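Local coordinates for D-hydantoinase (Ralstonia pickettii, PDB 1NFG), which probably hydrolyses the cyclic amide bond of D-hydantoin derivatives stereospecifically, with two zinc ions bound per subunit, at residues Y48-G53 with V391-E396; I5-I10 with D43-Y48; D25-Q30 with G385-I390. All blocks are in the same frame, centred on the assembly; numbering follows the deposited sequence.

Contact 1 of 3, residues Y48-G53 with V391-E396; sequences YVFPGG and VLWDPE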
loop_
_atom_site.group_PDB
_atom_site.type_symbol
_atom_site.label_atom_id
_atom_site.label_comp_id
_atom_site.label_asym_id
_atom_site.label_seq_id
_atom_site.Cartn_x
_atom_site.Cartn_y
_atom_site.Cartn_z
ATOM N N TYR A 48 -14.510 17.648 36.034
ATOM C CA TYR A 48 -13.396 18.041 35.190
ATOM C C TYR A 48 -13.640 19.464 34.701
ATOM O O TYR A 48 -14.783 19.873 34.483
ATOM C CB TYR A 48 -13.278 17.115 33.972
ATOM C CG TYR A 48 -12.837 15.691 34.259
ATOM C CD1 TYR A 48 -11.676 15.426 34.987
ATOM C CD2 TYR A 48 -13.547 14.607 33.744
ATOM C CE1 TYR A 48 -11.232 14.121 35.190
ATOM C CE2 TYR A 48 -13.112 13.297 33.940
ATOM C CZ TYR A 48 -11.954 13.062 34.662
ATOM O OH TYR A 48 -11.513 11.769 34.842
ATOM N N VAL A 49 -12.563 20.217 34.535
ATOM C CA VAL A 49 -12.651 21.578 34.035
ATOM C C VAL A 49 -11.998 21.528 32.661
ATOM O O VAL A 49 -10.776 21.671 32.545
ATOM C CB VAL A 49 -11.868 22.561 34.937
ATOM C CG1 VAL A 49 -11.960 23.973 34.382
ATOM C CG2 VAL A 49 -12.404 22.499 36.359
ATOM N N PHE A 50 -12.813 21.309 31.628
ATOM C CA PHE A 50 -12.335 21.214 30.243
ATOM C C PHE A 50 -12.424 22.530 29.485
ATOM O O PHE A 50 -13.220 23.407 29.831
ATOM C CB PHE A 50 -13.186 20.234 29.428
ATOM C CG PHE A 50 -13.062 18.797 29.827
ATOM C CD1 PHE A 50 -11.815 18.199 29.987
ATOM C CD2 PHE A 50 -14.204 18.007 29.930
ATOM C CE1 PHE A 50 -11.711 16.822 30.239
ATOM C CE2 PHE A 50 -14.113 16.634 30.180
ATOM C CZ PHE A 50 -12.864 16.039 30.334
ATOM N N PRO A 51 -11.600 22.689 28.435
ATOM C CA PRO A 51 -11.662 23.920 27.642
ATOM C C PRO A 51 -13.008 23.800 26.910
ATOM O O PRO A 51 -13.508 22.688 26.724
ATOM C CB PRO A 51 -10.486 23.768 26.680
ATOM C CG PRO A 51 -9.500 22.998 27.473
ATOM C CD PRO A 51 -10.362 21.944 28.142
ATOM N N GLY A 52 -13.607 24.911 26.504
ATOM C CA GLY A 52 -14.885 24.817 25.812
ATOM C C GLY A 52 -14.791 24.130 24.457
ATOM O O GLY A 52 -13.826 24.328 23.714
ATOM N N GLY A 53 -15.796 23.321 24.130
ATOM C CA GLY A 53 -15.799 22.627 22.855
ATOM C C GLY A 53 -15.739 23.573 21.664
ATOM O O GLY A 53 -16.240 24.694 21.719
ATOM N N VAL A 391 -16.026 24.292 30.331
ATOM C CA VAL A 391 -17.075 23.297 30.498
ATOM C C VAL A 391 -16.751 22.509 31.750
ATOM O O VAL A 391 -15.643 21.984 31.882
ATOM C CB VAL A 391 -17.130 22.288 29.338
ATOM C CG1 VAL A 391 -18.313 21.343 29.533
ATOM C CG2 VAL A 391 -17.234 23.016 28.022
ATOM N N LEU A 392 -17.706 22.439 32.671
ATOM C CA LEU A 392 -17.521 21.684 33.901
ATOM C C LEU A 392 -18.209 20.346 33.671
ATOM O O LEU A 392 -19.441 20.254 33.642
ATOM C CB LEU A 392 -18.127 22.435 35.086
ATOM C CG LEU A 392 -17.505 23.827 35.278
ATOM C CD1 LEU A 392 -17.973 24.405 36.599
ATOM C CD2 LEU A 392 -15.974 23.739 35.247
ATOM N N TRP A 393 -17.383 19.318 33.497
ATOM C CA TRP A 393 -17.835 17.967 33.192
ATOM C C TRP A 393 -17.963 17.041 34.397
ATOM O O TRP A 393 -17.086 16.990 35.258
ATOM C CB TRP A 393 -16.865 17.369 32.167
ATOM C CG TRP A 393 -17.427 16.281 31.301
ATOM C CD1 TRP A 393 -17.518 14.949 31.600
ATOM C CD2 TRP A 393 -17.986 16.436 29.991
ATOM N NE1 TRP A 393 -18.098 14.267 30.556
ATOM C CE2 TRP A 393 -18.395 15.156 29.557
ATOM C CE3 TRP A 393 -18.180 17.534 29.141
ATOM C CZ2 TRP A 393 -18.990 14.945 28.306
ATOM C CZ3 TRP A 393 -18.770 17.323 27.900
ATOM C CH2 TRP A 393 -19.167 16.037 27.496
ATOM N N ASP A 394 -19.074 16.313 34.451
ATOM C CA ASP A 394 -19.325 15.354 35.523
ATOM C C ASP A 394 -19.088 13.983 34.902
ATOM O O ASP A 394 -19.970 13.437 34.239
ATOM C CB ASP A 394 -20.775 15.439 36.000
ATOM C CG ASP A 394 -21.049 14.539 37.194
ATOM O OD1 ASP A 394 -20.403 13.473 37.310
ATOM O OD2 ASP A 394 -21.923 14.900 38.012
ATOM N N PRO A 395 -17.895 13.408 35.109
ATOM C CA PRO A 395 -17.561 12.095 34.548
ATOM C C PRO A 395 -18.423 10.921 35.004
ATOM O O PRO A 395 -18.492 9.907 34.315
ATOM C CB PRO A 395 -16.094 11.926 34.932
ATOM C CG PRO A 395 -16.015 12.643 36.234
ATOM C CD PRO A 395 -16.798 13.905 35.957
ATOM N N GLU A 396 -19.089 11.050 36.146
ATOM C CA GLU A 396 -19.914 9.958 36.655
ATOM C C GLU A 396 -21.378 10.038 36.262
ATOM O O GLU A 396 -22.092 9.035 36.286
ATOM C CB GLU A 396 -19.822 9.882 38.180
ATOM C CG GLU A 396 -18.424 9.639 38.704
ATOM C CD GLU A 396 -17.700 8.543 37.942
ATOM O OE1 GLU A 396 -18.279 7.444 37.767
ATOM O OE2 GLU A 396 -16.545 8.787 37.521
#
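Tyr-48 and Phe-50 each exchange a pair of backbone hydrogen bonds with the antiparallel strand 391-394. Tyr-48 N donates to Trp-393 O at 2.8 Å, and Trp-393 N returns to Tyr-48 O; Phe-50 N meets Val-391 O at 2.9 Å, and Val-391 N bonds back to Phe-50 O. Between these pairs, Val-49 faces Leu-392 as a non-hydrogen-bonded pair, and Leu-392 CA offers a CA-H...O contact to Tyr-48 O. This is the seam of the small beta-sandwich domain found beside the TIM barrel in amidohydrolases, where strand 48-58 meets strand 390-400. The aromatic packing lies on the face of Tyr-48, Phe-50 and Trp-393. With Trp-393 CG anti to its backbone N (chi1 -155°) and Phe-50 CG anti to its carbonyl carbon (chi1 -68°), Phe-50 turns an edge toward the indole face in an offset edge-to-face pair, its ring centroid 5.3 Å from that of the five-membered ring of Trp-393, the planes at 63°. Phe-361 meets the Phe-50 ring and Tyr-348 that of Trp-393. Among the aliphatic contacts, Pro-395 lays CB against Tyr-48 CE2 where the chain turns a corner. On the other face, Leu-392 CD2 runs alongside Val-49, 3.9 Å from its CG2.

Contact 2 of 3, residues I5-I10 with D43-Y48; sequences IKNGTI and DAAGRY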
loop_
_atom_site.group_PDB
_atom_site.type_symbol
_atom_site.label_atom_id
_atom_site.label_comp_id
_atom_site.label_asym_id
_atom_site.label_seq_id
_atom_site.Cartn_x
_atom_site.Cartn_y
_atom_site.Cartn_z
ATOM N N ILE A 5 -13.199 29.059 40.038
ATOM C CA ILE A 5 -13.664 27.683 39.934
ATOM C C ILE A 5 -12.698 26.869 40.787
ATOM O O ILE A 5 -11.501 26.772 40.481
ATOM C CB ILE A 5 -13.662 27.196 38.470
ATOM C CG1 ILE A 5 -14.603 28.076 37.643
ATOM C CG2 ILE A 5 -14.132 25.744 38.400
ATOM C CD1 ILE A 5 -14.555 27.808 36.160
ATOM N N LYS A 6 -13.227 26.302 41.868
ATOM C CA LYS A 6 -12.420 25.545 42.817
ATOM C C LYS A 6 -12.769 24.068 42.930
ATOM O O LYS A 6 -13.877 23.648 42.580
ATOM C CB LYS A 6 -12.567 26.166 44.209
ATOM C CG LYS A 6 -13.970 25.985 44.785
ATOM C CD LYS A 6 -14.095 26.487 46.209
ATOM C CE LYS A 6 -15.514 26.273 46.739
ATOM N NZ LYS A 6 -15.682 26.736 48.151
ATOM N N ASN A 7 -11.812 23.297 43.449
ATOM C CA ASN A 7 -11.981 21.862 43.685
ATOM C C ASN A 7 -12.148 21.006 42.442
ATOM O O ASN A 7 -12.596 19.860 42.534
ATOM C CB ASN A 7 -13.191 21.599 44.596
ATOM C CG ASN A 7 -13.158 22.419 45.867
ATOM O OD1 ASN A 7 -12.088 22.726 46.397
ATOM N ND2 ASN A 7 -14.335 22.768 46.373
ATOM N N GLY A 8 -11.801 21.554 41.286
ATOM C CA GLY A 8 -11.946 20.789 40.068
ATOM C C GLY A 8 -10.615 20.306 39.543
ATOM O O GLY A 8 -9.550 20.730 40.007
ATOM N N THR A 9 -10.679 19.404 38.573
ATOM C CA THR A 9 -9.480 18.871 37.953
ATOM C C THR A 9 -9.395 19.455 36.550
ATOM O O THR A 9 -10.184 19.106 35.675
ATOM C CB THR A 9 -9.531 17.335 37.866
ATOM O OG1 THR A 9 -9.707 16.794 39.180
ATOM C CG2 THR A 9 -8.241 16.790 37.270
ATOM N N ILE A 10 -8.449 20.364 36.355
ATOM C CA ILE A 10 -8.256 20.997 35.062
ATOM C C ILE A 10 -7.637 20.001 34.088
ATOM O O ILE A 10 -6.506 19.533 34.279
ATOM C CB ILE A 10 -7.327 22.219 35.175
ATOM C CG1 ILE A 10 -7.930 23.236 36.149
ATOM C CG2 ILE A 10 -7.096 22.831 33.792
ATOM C CD1 ILE A 10 -7.019 24.422 36.443
ATOM N N ASP A 43 -18.156 25.533 42.563
ATOM C CA ASP A 43 -17.553 24.347 43.146
ATOM C C ASP A 43 -17.522 23.222 42.115
ATOM O O ASP A 43 -18.534 22.561 41.872
ATOM C CB ASP A 43 -18.357 23.901 44.365
ATOM C CG ASP A 43 -17.567 22.986 45.277
ATOM O OD1 ASP A 43 -16.682 22.259 44.777
ATOM O OD2 ASP A 43 -17.839 22.987 46.494
ATOM N N ALA A 44 -16.354 23.008 41.516
ATOM C CA ALA A 44 -16.189 21.967 40.506
ATOM C C ALA A 44 -15.756 20.639 41.125
ATOM O O ALA A 44 -15.199 19.779 40.447
ATOM C CB ALA A 44 -15.171 22.413 39.464
ATOM N N ALA A 45 -16.022 20.477 42.415
ATOM C CA ALA A 45 -15.663 19.254 43.125
ATOM C C ALA A 45 -16.142 18.016 42.369
ATOM O O ALA A 45 -17.291 17.953 41.921
ATOM C CB ALA A 45 -16.263 19.271 44.530
ATOM N N GLY A 46 -15.251 17.038 42.232
ATOM C CA GLY A 46 -15.595 15.807 41.545
ATOM C C GLY A 46 -15.877 15.977 40.063
ATOM O O GLY A 46 -16.431 15.079 39.424
ATOM N N ARG A 47 -15.490 17.122 39.508
ATOM C CA ARG A 47 -15.724 17.389 38.097
ATOM C C ARG A 47 -14.476 17.825 37.349
ATOM O O ARG A 47 -13.501 18.294 37.941
ATOM C CB ARG A 47 -16.806 18.451 37.945
ATOM C CG ARG A 47 -18.180 17.995 38.393
ATOM C CD ARG A 47 -19.167 19.134 38.288
ATOM N NE ARG A 47 -20.539 18.709 38.541
ATOM C CZ ARG A 47 -21.583 19.531 38.504
ATOM N NH1 ARG A 47 -21.402 20.816 38.229
ATOM N NH2 ARG A 47 -22.808 19.069 38.736
ATOM N N TYR A 48 -14.510 17.648 36.034
ATOM C CA TYR A 48 -13.396 18.041 35.190
ATOM C C TYR A 48 -13.640 19.464 34.701
ATOM O O TYR A 48 -14.783 19.873 34.483
ATOM C CB TYR A 48 -13.278 17.115 33.972
ATOM C CG TYR A 48 -12.837 15.691 34.259
ATOM C CD1 TYR A 48 -11.676 15.426 34.987
ATOM C CD2 TYR A 48 -13.547 14.607 33.744
ATOM C CE1 TYR A 48 -11.232 14.121 35.190
ATOM C CE2 TYR A 48 -13.112 13.297 33.940
ATOM C CZ TYR A 48 -11.954 13.062 34.662
ATOM O OH TYR A 48 -11.513 11.769 34.842
#
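Asn-7 and Asp-43 meet through their side chains where two parallel strand pairings are interrupted. Asn-7 ND2 donates to Asp-43 OD1 over 2.9 Å in a nearly straight bond. The acceptor lies close to the amide plane of Asn-7, whereas the donor arrives from above the carboxylate plane, the two planes being 57° apart. From the opposite face of that carboxylate, Ala-45 N reaches the same OD1 at 3.0 Å and closes an Asx turn. Two donors thus grip one oxygen from opposite faces, which should restrain the rotation of the carboxylate, which chi1 of -161° has swung away from its own backbone N toward Asn-7. Lys-6 starts from the crowded position between N and carbonyl carbon (chi1 68°) and then runs extended, bringing CE to 4.0 Å from Asp-43 OD2; its NZ stops at 4.6 Å from that oxygen, so the opposite charges are close without forming a salt bridge. The arrangement belongs to the N-terminal part of the beta-sandwich domain: Lys-6 pairs with Asp-43 and Thr-9 with Tyr-48, the register shifting by two across a type II turn from Ala-44 to Arg-47. Backbone bonds hold both ends, Ala-44 N to Lys-6 O and Thr-9 N to Arg-47 O. On the buried side, Ile-5 places CG2 3.6 Å from Ala-44 CB. Arg-47 leads its guanidinium away to a salt bridge with Glu-437, and Thr-9 sets CB 4.1 Å from Tyr-48 CD1, with its carbonyl oxygen near the plane of the tyrosine ring, at the edge.

Contact 3 of 3, residues D25-Q30 with G385-I390; sequences DGKITQ and GSDADI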
loop_
_atom_site.group_PDB
_atom_site.type_symbol
_atom_site.label_atom_id
_atom_site.label_comp_id
_atom_site.label_asym_id
_atom_site.label_seq_id
_atom_site.Cartn_x
_atom_site.Cartn_y
_atom_site.Cartn_z
ATOM N N ASP A 25 -12.437 39.442 33.680
ATOM C CA ASP A 25 -12.705 40.138 32.426
ATOM C C ASP A 25 -12.699 39.199 31.232
ATOM O O ASP A 25 -12.014 39.440 30.236
ATOM C CB ASP A 25 -11.694 41.268 32.206
ATOM C CG ASP A 25 -11.754 42.314 33.302
ATOM O OD1 ASP A 25 -12.866 42.552 33.828
ATOM O OD2 ASP A 25 -10.701 42.905 33.634
ATOM N N GLY A 26 -13.470 38.124 31.351
ATOM C CA GLY A 26 -13.579 37.153 30.279
ATOM C C GLY A 26 -12.361 36.288 30.035
ATOM O O GLY A 26 -12.371 35.463 29.128
ATOM N N LYS A 27 -11.311 36.467 30.827
ATOM C CA LYS A 27 -10.107 35.667 30.652
ATOM C C LYS A 27 -9.647 34.938 31.912
ATOM O O LYS A 27 -10.016 35.295 33.031
ATOM C CB LYS A 27 -8.968 36.541 30.139
ATOM C CG LYS A 27 -9.203 37.074 28.749
ATOM C CD LYS A 27 -7.991 37.815 28.248
ATOM C CE LYS A 27 -8.260 38.410 26.883
ATOM N NZ LYS A 27 -7.060 39.103 26.332
ATOM N N ILE A 28 -8.855 33.893 31.715
ATOM C CA ILE A 28 -8.312 33.140 32.832
ATOM C C ILE A 28 -7.037 33.883 33.199
ATOM O O ILE A 28 -6.092 33.943 32.408
ATOM C CB ILE A 28 -8.002 31.685 32.425
ATOM C CG1 ILE A 28 -9.319 30.932 32.221
ATOM C CG2 ILE A 28 -7.145 31.011 33.485
ATOM C CD1 ILE A 28 -9.151 29.488 31.837
ATOM N N THR A 29 -7.026 34.463 34.395
ATOM C CA THR A 29 -5.887 35.245 34.849
ATOM C C THR A 29 -4.932 34.543 35.815
ATOM O O THR A 29 -3.753 34.897 35.882
ATOM C CB THR A 29 -6.373 36.559 35.482
ATOM O OG1 THR A 29 -7.277 36.269 36.557
ATOM C CG2 THR A 29 -7.099 37.406 34.438
ATOM N N GLN A 30 -5.432 33.556 36.556
ATOM C CA GLN A 30 -4.593 32.833 37.501
ATOM C C GLN A 30 -5.036 31.396 37.762
ATOM O O GLN A 30 -6.233 31.108 37.889
ATOM C CB GLN A 30 -4.530 33.576 38.841
ATOM C CG GLN A 30 -3.629 32.905 39.868
ATOM C CD GLN A 30 -3.681 33.571 41.231
ATOM O OE1 GLN A 30 -3.513 34.786 41.347
ATOM N NE2 GLN A 30 -3.900 32.774 42.273
ATOM N N GLY A 385 -4.543 33.668 29.979
ATOM C CA GLY A 385 -4.650 34.464 28.772
ATOM C C GLY A 385 -5.762 33.954 27.880
ATOM O O GLY A 385 -6.203 34.644 26.968
ATOM N N SER A 386 -6.218 32.738 28.143
ATOM C CA SER A 386 -7.281 32.138 27.354
ATOM C C SER A 386 -8.602 32.819 27.644
ATOM O O SER A 386 -8.799 33.358 28.733
ATOM C CB SER A 386 -7.430 30.651 27.698
ATOM O OG SER A 386 -6.223 29.948 27.482
ATOM N N ASP A 387 -9.506 32.814 26.668
ATOM C CA ASP A 387 -10.822 33.368 26.917
ATOM C C ASP A 387 -11.329 32.361 27.935
ATOM O O ASP A 387 -10.936 31.199 27.894
ATOM C CB ASP A 387 -11.701 33.305 25.670
ATOM C CG ASP A 387 -11.406 34.414 24.687
ATOM O OD1 ASP A 387 -10.467 35.203 24.927
ATOM O OD2 ASP A 387 -12.125 34.495 23.665
ATOM N N ALA A 388 -12.187 32.783 28.848
ATOM C CA ALA A 388 -12.691 31.854 29.837
ATOM C C ALA A 388 -13.841 31.032 29.277
ATOM O O ALA A 388 -14.969 31.114 29.765
ATOM C CB ALA A 388 -13.127 32.604 31.086
ATOM N N ASP A 389 -13.555 30.254 28.237
ATOM C CA ASP A 389 -14.562 29.383 27.625
ATOM C C ASP A 389 -14.331 28.052 28.343
ATOM O O ASP A 389 -13.336 27.364 28.099
ATOM C CB ASP A 389 -14.311 29.243 26.122
ATOM C CG ASP A 389 -14.433 30.568 25.368
ATOM O OD1 ASP A 389 -14.482 31.641 26.007
ATOM O OD2 ASP A 389 -14.465 30.536 24.117
ATOM N N ILE A 390 -15.255 27.689 29.223
ATOM C CA ILE A 390 -15.088 26.495 30.028
ATOM C C ILE A 390 -16.296 25.580 30.136
ATOM O O ILE A 390 -17.435 26.026 30.048
ATOM C CB ILE A 390 -14.668 26.920 31.450
ATOM C CG1 ILE A 390 -13.324 27.641 31.380
ATOM C CG2 ILE A 390 -14.611 25.721 32.387
ATOM C CD1 ILE A 390 -12.922 28.271 32.685
#
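Gly-26 O accepts the shortest polar bond of this contact, from Ala-388 N at 2.7 Å. The contact joins the start of strand 27-31, in the N-terminal part of the beta-sandwich domain, to the loop that leads into strand 390-400. The two backbones run at a steep angle to each other and share a single bridge, Lys-27 with Asp-387. Past Lys-27, Ile-28 uses both of its backbone polar atoms: its N donates to Ser-386 O at 3.0 Å and its O accepts from Gly-385 N at 2.9 Å. Ala-388 is the centre of an inverse gamma turn, and its CB lies 3.5 Å from Gly-26 O, the oxygen that its own amide binds. The Lys-27 chain, extended beyond CG, passes over the loop carbonyls with CB 3.5 Å from Ser-386 O, but NZ remains 5.4 Å from Asp-387 OD1, too far for a salt bridge. Asp-387 OD2 instead takes a hydrogen bond from Gln-378 NE2 and forms a salt bridge with Lys-379 NZ. Apart from these polar bonds, Ile-28 carries CG1 anti to its carbonyl carbon (chi1 -71°) and continues fully extended into the buried interior, where the two isoleucine side chains cross at an angle and Ile-28 CD1 lies 4.1 Å from Ile-390 CD1.

From the N terminus, strands 3-6 and 8-12 come first, and contact 2 closes a short loop of strands when residues 43-48 return to them. Strand 27-31 leaves from within that loop, and its partner arrives only after the whole catalytic barrel, so contact 3 crosses contact 2. Contact 1 opens as contact 2 ends, the two sharing Tyr-48, and spans the barrel to strand 390-400; contacts 1 and 3 also cross. Segments 385-390 and 391-396 thus return to strand 27-31 and to strand 48-58 in turn. A probable hydrogen bond from Val-49 N to Thr-9 O joins contacts 1 and 2, another from Gly-52 N to Asp-389 O joins contacts 1 and 3, and Ile-5 packs on Ile-390 between 2 and 3.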